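Long-range contacts in Tox3 (PDB 6WES), which is the probable mature, pro-domain-free part of a secreted necrotrophic effector of a fungal wheat pathogen, a beta-barrel toxin that probably acts through host Snn3: residues F35-L45 against F106-I115; W49-P60 against T73-F81. One frame throughout, in Å; residues are numbered along the deposited sequence.

Contact 1. Residues F35-L45 against F106-I115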
# COMPACT_ATOMS: atom_id res chain seq x y z
N PHE A 35 19.15 -9.90 6.37
CA PHE A 35 20.40 -9.16 6.44
C PHE A 35 21.51 -10.18 6.64
O PHE A 35 21.48 -10.97 7.60
CB PHE A 35 20.36 -8.15 7.60
CG PHE A 35 21.61 -7.33 7.78
CD1 PHE A 35 21.73 -6.07 7.25
CD2 PHE A 35 22.65 -7.82 8.57
CE1 PHE A 35 22.89 -5.31 7.45
CE2 PHE A 35 23.82 -7.07 8.76
CZ PHE A 35 23.93 -5.81 8.21
N GLU A 36 22.52 -10.16 5.78
CA GLU A 36 23.66 -11.07 5.92
C GLU A 36 24.69 -10.44 6.85
O GLU A 36 25.29 -9.41 6.51
CB GLU A 36 24.26 -11.36 4.55
CG GLU A 36 25.61 -12.10 4.57
CD GLU A 36 25.59 -13.39 5.38
OE1 GLU A 36 24.95 -14.36 4.90
OE2 GLU A 36 26.23 -13.45 6.44
N THR A 37 24.92 -11.07 8.01
CA THR A 37 25.79 -10.46 9.00
C THR A 37 27.24 -10.37 8.53
O THR A 37 28.00 -9.58 9.11
CB THR A 37 25.71 -11.15 10.37
OG1 THR A 37 26.17 -12.50 10.24
CG2 THR A 37 24.29 -11.18 10.88
N ASP A 38 27.63 -11.12 7.51
CA ASP A 38 29.00 -11.03 7.00
C ASP A 38 29.21 -9.86 6.04
O ASP A 38 30.37 -9.53 5.74
CB ASP A 38 29.42 -12.32 6.28
CG ASP A 38 29.45 -13.56 7.18
OD1 ASP A 38 29.53 -13.44 8.43
OD2 ASP A 38 29.41 -14.69 6.63
N ASP A 39 28.15 -9.21 5.54
CA ASP A 39 28.25 -8.35 4.36
C ASP A 39 28.20 -6.85 4.62
O ASP A 39 28.31 -6.07 3.67
CB ASP A 39 27.19 -8.73 3.32
CG ASP A 39 27.50 -10.05 2.61
OD1 ASP A 39 28.50 -10.71 2.97
OD2 ASP A 39 26.72 -10.42 1.70
N GLY A 40 28.00 -6.41 5.84
CA GLY A 40 28.23 -5.02 6.15
C GLY A 40 27.06 -4.09 5.86
O GLY A 40 26.02 -4.48 5.31
N PRO A 41 27.24 -2.82 6.20
CA PRO A 41 26.11 -1.88 6.21
C PRO A 41 25.66 -1.45 4.83
O PRO A 41 24.56 -0.92 4.71
CB PRO A 41 26.67 -0.69 7.00
CG PRO A 41 28.15 -0.76 6.78
CD PRO A 41 28.49 -2.21 6.72
N ASN A 42 26.49 -1.62 3.80
CA ASN A 42 26.18 -1.18 2.45
C ASN A 42 25.77 -2.35 1.55
O ASN A 42 25.81 -2.24 0.32
CB ASN A 42 27.36 -0.39 1.88
CG ASN A 42 27.86 0.70 2.85
OD1 ASN A 42 27.08 1.56 3.26
ND2 ASN A 42 29.13 0.65 3.23
N GLN A 43 25.38 -3.47 2.15
CA GLN A 43 24.98 -4.61 1.35
C GLN A 43 23.66 -4.36 0.62
O GLN A 43 22.78 -3.64 1.09
CB GLN A 43 24.84 -5.86 2.22
CG GLN A 43 23.70 -5.82 3.23
CD GLN A 43 23.73 -7.05 4.13
OE1 GLN A 43 22.99 -8.02 3.92
NE2 GLN A 43 24.61 -7.03 5.12
N VAL A 44 23.55 -4.97 -0.55
CA VAL A 44 22.28 -4.99 -1.26
C VAL A 44 21.28 -5.75 -0.41
O VAL A 44 21.63 -6.77 0.20
CB VAL A 44 22.49 -5.69 -2.62
CG1 VAL A 44 21.20 -6.00 -3.28
CG2 VAL A 44 23.38 -4.86 -3.54
N LEU A 45 20.04 -5.27 -0.34
CA LEU A 45 19.00 -5.89 0.48
C LEU A 45 17.89 -6.38 -0.41
O LEU A 45 17.56 -5.74 -1.41
CB LEU A 45 18.40 -4.89 1.49
CG LEU A 45 19.40 -4.34 2.50
CD1 LEU A 45 18.74 -3.20 3.28
CD2 LEU A 45 19.84 -5.45 3.45
N PHE A 106 15.94 3.42 5.42
CA PHE A 106 17.08 2.83 6.12
C PHE A 106 18.06 3.91 6.59
O PHE A 106 18.18 4.98 5.99
CB PHE A 106 17.86 1.89 5.20
CG PHE A 106 17.05 0.72 4.71
CD1 PHE A 106 16.91 -0.41 5.50
CD2 PHE A 106 16.40 0.76 3.49
CE1 PHE A 106 16.15 -1.48 5.09
CE2 PHE A 106 15.65 -0.34 3.05
CZ PHE A 106 15.51 -1.45 3.87
N ASP A 107 18.77 3.59 7.67
CA ASP A 107 19.92 4.38 8.11
C ASP A 107 21.15 3.47 8.03
O ASP A 107 21.47 2.76 8.98
CB ASP A 107 19.75 4.94 9.51
CG ASP A 107 20.95 5.75 9.98
OD1 ASP A 107 21.99 5.79 9.29
OD2 ASP A 107 20.84 6.37 11.05
N ARG A 108 21.84 3.52 6.88
CA ARG A 108 22.95 2.60 6.66
C ARG A 108 24.16 2.95 7.50
O ARG A 108 25.05 2.10 7.64
CB ARG A 108 23.31 2.47 5.18
CG ARG A 108 22.26 1.69 4.36
CD ARG A 108 22.72 1.54 2.96
NE ARG A 108 21.85 0.80 2.05
CZ ARG A 108 21.87 -0.52 1.89
NH1 ARG A 108 22.64 -1.28 2.66
NH2 ARG A 108 21.10 -1.11 0.97
N THR A 109 24.22 4.15 8.09
CA THR A 109 25.31 4.45 9.02
C THR A 109 25.25 3.62 10.30
O THR A 109 26.25 3.56 11.03
CB THR A 109 25.39 5.94 9.39
OG1 THR A 109 24.36 6.27 10.33
CG2 THR A 109 25.29 6.83 8.16
N ARG A 110 24.12 2.97 10.56
CA ARG A 110 23.90 2.21 11.78
C ARG A 110 23.64 0.74 11.48
O ARG A 110 23.06 0.03 12.30
CB ARG A 110 22.75 2.80 12.60
CG ARG A 110 23.09 4.18 13.14
CD ARG A 110 21.95 4.71 14.02
NE ARG A 110 22.25 6.04 14.57
CZ ARG A 110 22.99 6.27 15.65
NH1 ARG A 110 23.52 5.28 16.34
NH2 ARG A 110 23.19 7.53 16.04
N MET A 111 24.08 0.27 10.32
CA MET A 111 23.73 -1.07 9.84
C MET A 111 24.91 -2.04 9.84
O MET A 111 25.02 -2.92 8.99
CB MET A 111 23.02 -1.00 8.49
CG MET A 111 21.58 -0.60 8.67
SD MET A 111 20.61 -0.43 7.16
CE MET A 111 21.07 -1.91 6.27
N HIS A 112 25.82 -1.91 10.82
CA HIS A 112 26.96 -2.83 10.84
C HIS A 112 26.56 -4.23 11.28
O HIS A 112 27.20 -5.21 10.86
CB HIS A 112 28.08 -2.24 11.70
CG HIS A 112 28.70 -1.02 11.08
ND1 HIS A 112 28.20 0.25 11.29
CD2 HIS A 112 29.72 -0.88 10.21
CE1 HIS A 112 28.92 1.12 10.60
NE2 HIS A 112 29.85 0.46 9.93
N ASN A 113 25.50 -4.37 12.08
CA ASN A 113 25.11 -5.65 12.67
C ASN A 113 23.79 -6.18 12.16
O ASN A 113 23.55 -7.39 12.25
CB ASN A 113 24.98 -5.52 14.20
CG ASN A 113 26.25 -5.01 14.85
OD1 ASN A 113 27.33 -5.49 14.54
ND2 ASN A 113 26.12 -4.03 15.74
N ASN A 114 22.92 -5.31 11.67
CA ASN A 114 21.58 -5.69 11.22
C ASN A 114 21.01 -4.46 10.52
O ASN A 114 21.66 -3.41 10.44
CB ASN A 114 20.71 -6.12 12.40
CG ASN A 114 19.54 -7.00 12.01
OD1 ASN A 114 19.25 -7.20 10.84
ND2 ASN A 114 18.86 -7.55 13.00
N ILE A 115 19.78 -4.58 10.02
CA ILE A 115 19.09 -3.42 9.45
C ILE A 115 18.89 -2.35 10.53
O ILE A 115 18.96 -2.60 11.74
CB ILE A 115 17.73 -3.81 8.85
CG1 ILE A 115 16.75 -4.27 9.93
CG2 ILE A 115 17.93 -4.84 7.72
CD1 ILE A 115 15.31 -4.31 9.41
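Arg108 NH1 is held between two backbone carbonyls of the 35-45 loop, donating to Pro41 O at 2.8 Å and to Gln43 O at 2.8 Å. Pro41 O lies at the guanidinium edge, in its plane; Gln43 O is tilted out of it and takes a second, weak bond from NH2. The chain of Arg108, extended from CG to NE, brings the guanidinium to these two carbonyls of the type I turn from Gly40 to Gln43, and its NE goes on to Ala70 O.

Rings make most of the remaining contact. Asn114 CA sits over the centre of the Phe35 ring, 3.5 Å from its centroid, while Gln43 NE2 covers the opposite face nearer the rim. With CG anti to the backbone N (chi1 179°), Phe35 reaches in until CZ meets Met111 O edge-on at 3.2 Å. Gln43 is itself fixed within its own loop, its NE2 bonded to Glu36 O and Gly40 O and its OE1 taking Glu36 N. Pro41 CG rests on one face of the His112 imidazole, and Pro41 CA makes a CA-H...O contact of 3.2 Å with Met111 O. Leu45 CD1, in turn, lies over a face of Phe106, 3.6 Å from CE1, and touches Met111 CE.

The contact thus joins two loops at one end of the barrel: that leaving strand 23-36, which Phe35 pairs with strand 2-16 through Lys3, and that following strand 92-105.

Contact 2. Residues W49-P60 against T73-F81; sequences WSNALNVDRFDP and TTITAIHDF
A classic beta bulge opens the pairing of the short edge strand 57-59 with strand 72-85: Asp56 and Arg57 both face Ile78. Asp56 N gives Ile78 O a bond of 2.8 Å, whereas Arg57 N reaches the same oxygen only weakly. Regular antiparallel pairing follows. Ile78 N meets Arg57 O almost head-on (C=O...N angle 175°), and Asp59 and Thr76 exchange two backbone bonds, Asp59 N to Thr76 O being 2.8 Å. Water 3 joins Asp59 O to Thr76 OG1.

At the bulge, the Asp56 carboxylate reaches past Ile78 to the next residues of the partner strand. Its CG is anti to the carbonyl carbon (chi1 -64°), which lets OD2 take Asp80 N at 2.7 Å on its anti side and a weak bond from His79 ND1. Asn54 lies alongside His79, amide and imidazole stacked with planes 23° apart and CB over the ring centre; beyond this pair His79 NE2 bonds Arg25 and Asn54 ND2 bonds Asp26 O. The carboxylates of Asp56 and Asp80 come near each other, which may be eased by Gln97, bonded to Asp80 OD1, and by water 2, which links Asp80 OD2 to Arg57 NH2.

Near the end of strand 45-53 the chain turns a corner at Ala52 and crosses to the far edge of the sheet, where 57-59 is an outermost strand, consistent with the closing of a barrel. Trp49 receives Ile75 CG2 over its five-membered ring, 3.5 Å from the centroid, and its NE1 donates to water 1, also bound to Thr73 OG1. Ile75 CG1 touches Phe58 CD1 at 3.8 Å, and the Phe58 ring is wedged between Val55 CG1 and Trp49 CB. Val55 CG2 meets Ala77 CB at 3.7 Å. Facing the other way, Ile78 CG2 lies over a face of the Arg57 guanidinium.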
# COMPACT_ATOMS: atom_id res chain seq x y z
N TRP A 49 7.68 -7.34 0.13
CA TRP A 49 6.44 -6.75 0.65
C TRP A 49 5.33 -7.79 0.55
O TRP A 49 5.26 -8.54 -0.44
CB TRP A 49 6.02 -5.55 -0.20
CG TRP A 49 6.97 -4.37 -0.20
CD1 TRP A 49 7.93 -4.10 -1.12
CD2 TRP A 49 6.98 -3.28 0.73
NE1 TRP A 49 8.54 -2.90 -0.83
CE2 TRP A 49 7.97 -2.39 0.31
CE3 TRP A 49 6.23 -2.98 1.88
CZ2 TRP A 49 8.24 -1.20 0.98
CZ3 TRP A 49 6.49 -1.79 2.54
CH2 TRP A 49 7.49 -0.92 2.09
N SER A 50 4.44 -7.81 1.54
CA SER A 50 3.31 -8.73 1.49
C SER A 50 2.07 -8.09 2.09
O SER A 50 2.14 -7.12 2.85
CB SER A 50 3.63 -10.05 2.19
OG SER A 50 3.92 -9.83 3.55
N ASN A 51 0.92 -8.65 1.73
CA ASN A 51 -0.36 -8.17 2.24
C ASN A 51 -0.51 -8.51 3.72
O ASN A 51 -0.24 -9.64 4.14
CB ASN A 51 -1.48 -8.89 1.48
CG ASN A 51 -2.87 -8.50 2.00
OD1 ASN A 51 -3.12 -7.34 2.30
ND2 ASN A 51 -3.76 -9.47 2.09
N ALA A 52 -0.93 -7.52 4.51
CA ALA A 52 -1.49 -7.78 5.83
C ALA A 52 -2.98 -7.47 5.89
O ALA A 52 -3.71 -8.18 6.60
CB ALA A 52 -0.72 -7.00 6.91
N LEU A 53 -3.46 -6.48 5.15
CA LEU A 53 -4.90 -6.21 5.06
C LEU A 53 -5.17 -5.42 3.79
O LEU A 53 -4.59 -4.34 3.62
CB LEU A 53 -5.40 -5.42 6.26
CG LEU A 53 -6.85 -4.96 6.12
CD1 LEU A 53 -7.78 -6.15 6.17
CD2 LEU A 53 -7.21 -3.97 7.21
N ASN A 54 -6.07 -5.93 2.96
CA ASN A 54 -6.67 -5.23 1.82
C ASN A 54 -5.73 -4.99 0.65
O ASN A 54 -6.05 -4.19 -0.23
CB ASN A 54 -7.37 -3.93 2.22
CG ASN A 54 -8.71 -4.18 2.86
OD1 ASN A 54 -9.36 -5.19 2.57
ND2 ASN A 54 -9.13 -3.28 3.73
N VAL A 55 -4.60 -5.68 0.55
CA VAL A 55 -3.76 -5.54 -0.63
C VAL A 55 -4.01 -6.70 -1.57
O VAL A 55 -3.72 -7.86 -1.24
CB VAL A 55 -2.27 -5.42 -0.27
CG1 VAL A 55 -1.45 -5.17 -1.55
CG2 VAL A 55 -2.05 -4.31 0.72
N ASP A 56 -4.52 -6.38 -2.76
CA ASP A 56 -4.74 -7.38 -3.80
C ASP A 56 -3.49 -7.65 -4.63
O ASP A 56 -3.31 -8.76 -5.13
CB ASP A 56 -5.89 -6.91 -4.68
CG ASP A 56 -7.18 -6.82 -3.90
OD1 ASP A 56 -7.63 -7.88 -3.46
OD2 ASP A 56 -7.72 -5.72 -3.65
N ARG A 57 -2.62 -6.66 -4.78
CA ARG A 57 -1.36 -6.82 -5.50
C ARG A 57 -0.54 -5.58 -5.22
O ARG A 57 -1.07 -4.54 -4.81
CB ARG A 57 -1.55 -7.01 -7.01
CG ARG A 57 -2.28 -5.89 -7.70
CD ARG A 57 -2.49 -6.16 -9.20
NE ARG A 57 -3.36 -5.13 -9.74
CZ ARG A 57 -2.94 -3.97 -10.22
NH1 ARG A 57 -1.64 -3.69 -10.27
NH2 ARG A 57 -3.83 -3.07 -10.65
N PHE A 58 0.75 -5.68 -5.45
CA PHE A 58 1.67 -4.56 -5.36
C PHE A 58 2.10 -4.16 -6.76
O PHE A 58 2.12 -4.98 -7.69
CB PHE A 58 2.90 -4.93 -4.56
CG PHE A 58 2.63 -5.11 -3.08
CD1 PHE A 58 2.76 -4.05 -2.22
CD2 PHE A 58 2.25 -6.35 -2.56
CE1 PHE A 58 2.53 -4.21 -0.86
CE2 PHE A 58 2.02 -6.52 -1.20
CZ PHE A 58 2.16 -5.45 -0.36
N ASP A 59 2.44 -2.89 -6.93
CA ASP A 59 2.91 -2.39 -8.21
C ASP A 59 4.17 -1.57 -7.96
O ASP A 59 4.16 -0.66 -7.10
CB ASP A 59 1.85 -1.49 -8.83
CG ASP A 59 2.37 -0.72 -10.04
OD1 ASP A 59 2.23 0.50 -10.06
OD2 ASP A 59 2.90 -1.32 -11.00
N PRO A 60 5.27 -1.86 -8.67
CA PRO A 60 5.46 -3.05 -9.51
C PRO A 60 5.75 -4.27 -8.62
O PRO A 60 5.23 -4.34 -7.53
CB PRO A 60 6.66 -2.69 -10.37
CG PRO A 60 7.39 -1.67 -9.64
CD PRO A 60 6.43 -0.95 -8.71
N THR A 73 13.20 2.41 -0.11
CA THR A 73 12.52 1.78 -1.24
C THR A 73 11.03 1.98 -1.06
O THR A 73 10.53 2.01 0.07
CB THR A 73 12.93 0.30 -1.39
OG1 THR A 73 12.41 -0.21 -2.63
CG2 THR A 73 12.41 -0.54 -0.25
N THR A 74 10.31 2.14 -2.17
CA THR A 74 8.90 2.49 -2.13
C THR A 74 8.11 1.53 -3.01
O THR A 74 8.63 1.02 -4.00
CB THR A 74 8.64 3.94 -2.63
OG1 THR A 74 9.34 4.91 -1.83
CG2 THR A 74 7.17 4.29 -2.57
N ILE A 75 6.87 1.26 -2.62
CA ILE A 75 5.99 0.36 -3.37
C ILE A 75 4.59 0.94 -3.32
O ILE A 75 4.26 1.74 -2.45
CB ILE A 75 6.05 -1.06 -2.76
CG1 ILE A 75 5.61 -2.13 -3.76
CG2 ILE A 75 5.26 -1.15 -1.48
CD1 ILE A 75 6.64 -2.37 -4.89
N THR A 76 3.74 0.54 -4.27
CA THR A 76 2.33 0.92 -4.24
C THR A 76 1.49 -0.33 -4.00
O THR A 76 1.60 -1.31 -4.75
CB THR A 76 1.94 1.60 -5.56
OG1 THR A 76 2.72 2.79 -5.72
CG2 THR A 76 0.44 1.93 -5.58
N ALA A 77 0.67 -0.31 -2.95
CA ALA A 77 -0.29 -1.37 -2.70
C ALA A 77 -1.60 -1.05 -3.40
O ALA A 77 -2.09 0.09 -3.32
CB ALA A 77 -0.53 -1.49 -1.19
N ILE A 78 -2.18 -2.03 -4.08
CA ILE A 78 -3.40 -1.84 -4.85
C ILE A 78 -4.52 -2.64 -4.19
O ILE A 78 -4.35 -3.83 -3.91
CB ILE A 78 -3.22 -2.35 -6.30
CG1 ILE A 78 -1.99 -1.75 -6.96
CG2 ILE A 78 -4.49 -2.08 -7.12
CD1 ILE A 78 -2.14 -0.28 -7.28
N HIS A 79 -5.67 -1.99 -3.96
CA HIS A 79 -6.83 -2.59 -3.33
C HIS A 79 -8.04 -2.32 -4.23
O HIS A 79 -8.32 -1.16 -4.54
CB HIS A 79 -7.04 -1.94 -1.95
CG HIS A 79 -8.34 -2.28 -1.29
ND1 HIS A 79 -8.83 -3.57 -1.20
CD2 HIS A 79 -9.25 -1.50 -0.66
CE1 HIS A 79 -9.98 -3.56 -0.55
NE2 HIS A 79 -10.26 -2.31 -0.21
N ASP A 80 -8.73 -3.38 -4.66
CA ASP A 80 -9.93 -3.26 -5.48
C ASP A 80 -11.17 -3.66 -4.68
O ASP A 80 -11.13 -4.64 -3.92
CB ASP A 80 -9.82 -4.18 -6.72
CG ASP A 80 -8.57 -3.91 -7.53
OD1 ASP A 80 -8.36 -2.74 -7.90
OD2 ASP A 80 -7.77 -4.86 -7.78
N PHE A 81 -12.26 -2.91 -4.82
CA PHE A 81 -13.50 -3.29 -4.14
C PHE A 81 -14.68 -2.71 -4.91
O PHE A 81 -14.52 -1.78 -5.69
CB PHE A 81 -13.54 -2.85 -2.66
CG PHE A 81 -13.39 -1.37 -2.45
CD1 PHE A 81 -12.14 -0.77 -2.53
CD2 PHE A 81 -14.50 -0.58 -2.18
CE1 PHE A 81 -12.00 0.60 -2.34
CE2 PHE A 81 -14.36 0.79 -2.01
CZ PHE A 81 -13.12 1.37 -2.08
O HOH W 1 9.96 -1.35 -2.85
O HOH W 2 -6.38 -4.52 -10.25
O HOH W 3 5.25 1.78 -6.99

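The centre of contact 2 lies about 4 Å from the centre of the chain and that of contact 1 about 25 Å from it, towards one end of the elongated barrel; the two are about 26 Å apart. They share a sheet: strand 23-36 leads into the 35-45 loop, and its neighbour, strand 45-53, runs from contact 1 into contact 2. Each mixes buried with exposed residues, but the chemistry differs. At the barrel end, loops without strand pairing across them are joined by an arginine on carbonyl oxygens and by CH-pi contacts. Near the centre, main-chain bonds carry the pairing, with apolar packing on the face of Phe58 and Ala77, and Arg57, Asp59 and bridging waters on the other, where Ile78 also packs.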